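Local structure of putative sugar binding protein (Geobacillus stearothermophilus, 6GT9) at residues E29-V34 / L59-E64; K53-E58 / M272-V277. The protein binds galactose in a cleft between two lobes and probably serves as the glucose-galactose receptor of a three-component sensing system for galactan utilization. One frame throughout, in Å; residues are numbered along the deposited sequence. Where two conformers were deposited one is given.

Contact 1: residues E29-V34 / L59-E64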
# COMPACT_ATOMS: atom_id res chain seq x y z
N GLU A 29 22.45 3.68 -24.49
CA GLU A 29 22.06 2.43 -25.15
C GLU A 29 20.67 2.00 -24.74
O GLU A 29 19.84 1.64 -25.58
CB GLU A 29 23.06 1.32 -24.81
CG GLU A 29 24.20 1.16 -25.79
CD GLU A 29 25.43 0.51 -25.18
OE1 GLU A 29 26.55 0.92 -25.56
OE2 GLU A 29 25.28 -0.40 -24.34
N ALA A 30 20.39 2.03 -23.44
CA ALA A 30 19.24 1.36 -22.88
C ALA A 30 18.09 2.33 -22.66
O ALA A 30 18.28 3.54 -22.55
CB ALA A 30 19.61 0.68 -21.56
N TYR A 31 16.88 1.78 -22.59
CA TYR A 31 15.76 2.54 -22.06
C TYR A 31 15.98 2.82 -20.58
O TYR A 31 16.52 1.99 -19.85
CB TYR A 31 14.45 1.76 -22.25
CG TYR A 31 14.02 1.59 -23.70
CD1 TYR A 31 13.58 2.69 -24.43
CD2 TYR A 31 14.02 0.35 -24.32
CE1 TYR A 31 13.17 2.55 -25.74
CE2 TYR A 31 13.60 0.21 -25.64
CZ TYR A 31 13.18 1.32 -26.34
OH TYR A 31 12.76 1.22 -27.66
N HIS A 32 15.53 3.99 -20.13
CA HIS A 32 15.63 4.38 -18.73
C HIS A 32 14.21 4.53 -18.18
O HIS A 32 13.47 5.43 -18.60
CB HIS A 32 16.42 5.68 -18.57
CG HIS A 32 17.81 5.62 -19.12
ND1 HIS A 32 18.84 4.94 -18.50
CD2 HIS A 32 18.36 6.18 -20.23
CE1 HIS A 32 19.95 5.06 -19.21
NE2 HIS A 32 19.68 5.81 -20.26
N PHE A 33 13.83 3.64 -17.26
CA PHE A 33 12.57 3.71 -16.53
C PHE A 33 12.86 4.10 -15.08
O PHE A 33 13.83 3.61 -14.49
CB PHE A 33 11.82 2.36 -16.50
CG PHE A 33 11.48 1.80 -17.86
CD1 PHE A 33 11.58 2.56 -19.02
CD2 PHE A 33 11.04 0.49 -17.96
CE1 PHE A 33 11.26 2.02 -20.26
CE2 PHE A 33 10.71 -0.06 -19.19
CZ PHE A 33 10.84 0.71 -20.35
N VAL A 34 12.02 4.95 -14.51
CA VAL A 34 12.15 5.36 -13.12
C VAL A 34 10.98 4.77 -12.34
O VAL A 34 9.83 4.87 -12.78
CB VAL A 34 12.20 6.88 -12.97
CG1 VAL A 34 12.29 7.26 -11.47
CG2 VAL A 34 13.40 7.47 -13.74
N LEU A 59 14.63 -7.62 -19.37
CA LEU A 59 14.39 -6.83 -20.58
C LEU A 59 15.60 -6.03 -21.02
O LEU A 59 15.58 -5.45 -22.11
CB LEU A 59 13.22 -5.86 -20.37
CG LEU A 59 11.83 -6.44 -20.12
CD1 LEU A 59 10.88 -5.33 -19.71
CD2 LEU A 59 11.30 -7.14 -21.34
N GLY A 60 16.66 -5.98 -20.22
CA GLY A 60 17.79 -5.15 -20.57
C GLY A 60 17.51 -3.67 -20.53
O GLY A 60 18.12 -2.91 -21.28
N VAL A 61 16.60 -3.23 -19.65
CA VAL A 61 16.36 -1.81 -19.46
C VAL A 61 17.01 -1.40 -18.15
O VAL A 61 17.30 -2.22 -17.27
CB VAL A 61 14.85 -1.46 -19.47
CG1 VAL A 61 14.11 -2.17 -20.62
CG2 VAL A 61 14.23 -1.76 -18.15
N ASP A 62 17.28 -0.10 -18.02
CA ASP A 62 17.84 0.48 -16.80
C ASP A 62 16.69 0.98 -15.93
O ASP A 62 15.95 1.89 -16.32
CB ASP A 62 18.82 1.61 -17.13
CG ASP A 62 19.31 2.36 -15.88
OD1 ASP A 62 19.71 1.71 -14.89
OD2 ASP A 62 19.29 3.61 -15.89
N LEU A 63 16.53 0.37 -14.77
CA LEU A 63 15.49 0.77 -13.83
C LEU A 63 16.13 1.54 -12.69
O LEU A 63 16.95 0.99 -11.95
CB LEU A 63 14.73 -0.44 -13.30
CG LEU A 63 13.60 0.06 -12.42
CD1 LEU A 63 12.32 0.11 -13.21
CD2 LEU A 63 13.49 -0.81 -11.21
N GLU A 64 15.78 2.82 -12.57
CA GLU A 64 16.29 3.69 -11.52
C GLU A 64 15.23 3.80 -10.43
O GLU A 64 14.10 4.20 -10.72
CB GLU A 64 16.61 5.08 -12.08
CG GLU A 64 17.24 5.10 -13.46
CD GLU A 64 17.51 6.54 -13.87
OE1 GLU A 64 17.72 7.32 -12.92
OE2 GLU A 64 17.51 6.89 -15.07
O HOH W 1 16.87 -1.14 -23.09

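Contact 2: residues K53-E58 / M272-V277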
# COMPACT_ATOMS: atom_id res chain seq x y z
N LYS A 53 13.12 -4.51 -10.61
CA LYS A 53 14.50 -4.71 -11.04
C LYS A 53 14.68 -6.03 -11.79
O LYS A 53 15.45 -6.11 -12.75
CB LYS A 53 15.42 -4.66 -9.82
CG LYS A 53 15.76 -3.25 -9.34
CD LYS A 53 16.81 -2.61 -10.24
CE LYS A 53 17.83 -1.82 -9.44
NZ LYS A 53 17.29 -0.56 -8.88
N ALA A 54 13.98 -7.08 -11.37
CA ALA A 54 14.07 -8.37 -12.04
C ALA A 54 13.47 -8.31 -13.45
O ALA A 54 14.03 -8.89 -14.39
CB ALA A 54 13.39 -9.44 -11.20
N ALA A 55 12.34 -7.63 -13.61
CA ALA A 55 11.79 -7.44 -14.95
C ALA A 55 12.75 -6.63 -15.81
O ALA A 55 12.94 -6.94 -16.99
CB ALA A 55 10.43 -6.75 -14.87
N ALA A 56 13.37 -5.61 -15.21
CA ALA A 56 14.29 -4.74 -15.95
C ALA A 56 15.52 -5.51 -16.43
O ALA A 56 15.98 -5.32 -17.55
CB ALA A 56 14.70 -3.57 -15.06
N LYS A 57 16.05 -6.40 -15.58
CA LYS A 57 17.19 -7.22 -15.96
C LYS A 57 16.84 -8.12 -17.14
O LYS A 57 17.60 -8.20 -18.12
CB LYS A 57 17.66 -8.05 -14.77
CG LYS A 57 18.90 -8.90 -15.04
CD LYS A 57 19.49 -9.47 -13.75
CE LYS A 57 20.76 -8.73 -13.34
NZ LYS A 57 21.50 -9.39 -12.23
N GLU A 58 15.69 -8.80 -17.06
CA GLU A 58 15.24 -9.65 -18.15
C GLU A 58 15.09 -8.87 -19.45
O GLU A 58 15.40 -9.38 -20.54
CB GLU A 58 13.92 -10.33 -17.78
CG GLU A 58 13.98 -11.22 -16.53
CD GLU A 58 12.62 -11.79 -16.15
OE1 GLU A 58 11.63 -11.49 -16.86
OE2 GLU A 58 12.52 -12.53 -15.15
N MET A 272 3.54 -6.53 -8.78
CA MET A 272 3.19 -5.26 -9.40
C MET A 272 4.44 -4.54 -9.93
O MET A 272 4.38 -3.90 -10.98
CB MET A 272 2.37 -4.35 -8.47
CG MET A 272 2.73 -4.27 -7.01
SD MET A 272 1.49 -3.29 -6.07
CE MET A 272 0.56 -4.55 -5.18
N GLY A 273 5.58 -4.68 -9.25
CA GLY A 273 6.80 -4.09 -9.77
C GLY A 273 7.26 -4.77 -11.05
O GLY A 273 7.64 -4.10 -12.02
N TYR A 274 7.22 -6.11 -11.08
CA TYR A 274 7.57 -6.87 -12.28
C TYR A 274 6.63 -6.54 -13.44
O TYR A 274 7.07 -6.26 -14.56
CB TYR A 274 7.54 -8.36 -11.96
CG TYR A 274 8.05 -9.27 -13.06
CD1 TYR A 274 9.40 -9.59 -13.15
CD2 TYR A 274 7.17 -9.82 -14.01
CE1 TYR A 274 9.87 -10.42 -14.15
CE2 TYR A 274 7.64 -10.64 -15.02
CZ TYR A 274 8.99 -10.94 -15.08
OH TYR A 274 9.48 -11.75 -16.06
N LYS A 275 5.32 -6.57 -13.18
CA LYS A 275 4.37 -6.32 -14.25
C LYS A 275 4.38 -4.87 -14.70
O LYS A 275 4.16 -4.59 -15.87
CB LYS A 275 2.96 -6.74 -13.82
CG LYS A 275 2.75 -8.24 -13.86
CD LYS A 275 1.29 -8.59 -13.60
CE LYS A 275 1.03 -10.06 -13.92
NZ LYS A 275 -0.42 -10.34 -13.94
N ALA A 276 4.62 -3.92 -13.78
CA ALA A 276 4.68 -2.52 -14.19
C ALA A 276 5.81 -2.28 -15.18
O ALA A 276 5.67 -1.46 -16.10
CB ALA A 276 4.84 -1.61 -12.98
N VAL A 277 6.95 -2.93 -14.99
CA VAL A 277 8.08 -2.73 -15.89
C VAL A 277 7.80 -3.41 -17.23
O VAL A 277 8.08 -2.85 -18.29
CB VAL A 277 9.38 -3.26 -15.26
CG1 VAL A 277 10.50 -3.25 -16.28
CG2 VAL A 277 9.78 -2.42 -14.01

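Contact 1: residues E29-V34 / L59-E64
Phe33 and Val61 meet on the inner side of the sheet edge: CB of Val61 lies over one face of the Phe33 ring, and its CG2 methyl comes within 3.9 Å of Phe33 CD2. Val61 CG2 sits between backbone N and carbonyl carbon, which directs this methyl to the ring. Leu63 lies on the same side of the sheet, its CD1 4.0 Å from CB of Phe33, while helix 269-284 covers Phe33 through Met280. Between the faces runs a parallel ladder. Asp62 N donates to Tyr31 O, Phe33 N to Asp62 O at 2.9 Å and Glu64 N to Phe33 O at 2.8 Å, the last with an N-H...O angle of 170°. CA of Val34 adds a C-H...O contact to Glu64 O. On the other face His32 and Asp62 pair: ND1 donates to OD2 at 3.0 Å, OD2 using its anti lone pair. OD2 lies near the plane of the His32 ring, while the carboxylate stands almost perpendicular to it (88°), and CG of Asp62, anti to its backbone N (chi1 173°), carries the oxygen to the ring edge. NE2 makes a weak hydrogen bond to Thr27 O. Replacing His32 by an alanine would probably leave Asp62 OD2 without this donor and free its carboxylate to turn. Just before the ladder begins, a water bridges Tyr31 N and Gly60 O, the latter at 2.8 Å. Gly60, with positive phi, closes helix 43-59 in a Schellman motif before strand 62-65 of this beta-alpha-beta unit begins. With ND1 and NE2 both directed at acceptors and Glu64 OE2 nearby, 4.2 Å from ND1, the surroundings would be expected to favour a protonated His32.

Contact 2: residues K53-E58 / M272-V277
Tyr274 lays one face of its ring against Ala55, whose CB stands over that face, 4.0 Å from the ring centroid, a CH-pi contact. The same methyl is 3.4 Å from Tyr274 O, a sign of close helix approach. The tyrosine ring reaches along the neighbouring helix because CG is anti to the backbone N (chi1 -173°), while the ring, turned across the CA-CB-CG plane, presents its face to the alanine. Ala54 touches the same ring more loosely through CB. At the far end of the ring, Tyr274 OH is placed to donate to Glu58 OE1 in the conformer given, but the separation is implausibly short and Glu58 was deposited in two conformers, so the details of this bond are doubtful. As modelled, the carboxylate arrives near the ring plane at the hydroxyl end, its own plane turned 74° against the ring, on an extended chain. On the other side of Ala55, Val277 brings CB to within 3.7 Å of the alanine CB. Its CG1, anti to the backbone N, lies 3.9 Å from Ala56 N, so the methyl rests against the backbone as well. The small side chains of Ala54, Ala55 and Ala56 allow the segment axes to approach to 7.8 Å, with their N-to-C directions 36° apart. Helices 43-59 and 269-284 thus lie side by side over one sheet. Val277 also meets Ala52 and Leu59 of the first helix and Leu63 of strand 62-65, which Ala56 touches too, placing this interface directly against the sheet edge.

Contacts 1 and 2, with centres 10 Å apart, are two layers of one alpha/beta lobe: contact 1 joins the edge strand 62-65 to its inner neighbour 32-36, and contact 2 joins the helices covering one face of them. Leu63 connects the layers, its CB 3.6 Å from CB of Ala56 and its CD1 3.7 Å from CG2 of Val277. The chain turn between them is held by a probable hydrogen bond of 3.0 Å from Val61 N to Ala56 O. Neither contact supplies a galactose-binding residue. The side chains of Leu63 and Val277 nevertheless each lie about 10 Å from that of Trp45, which binds the sugar and belongs to the same helix 43-59.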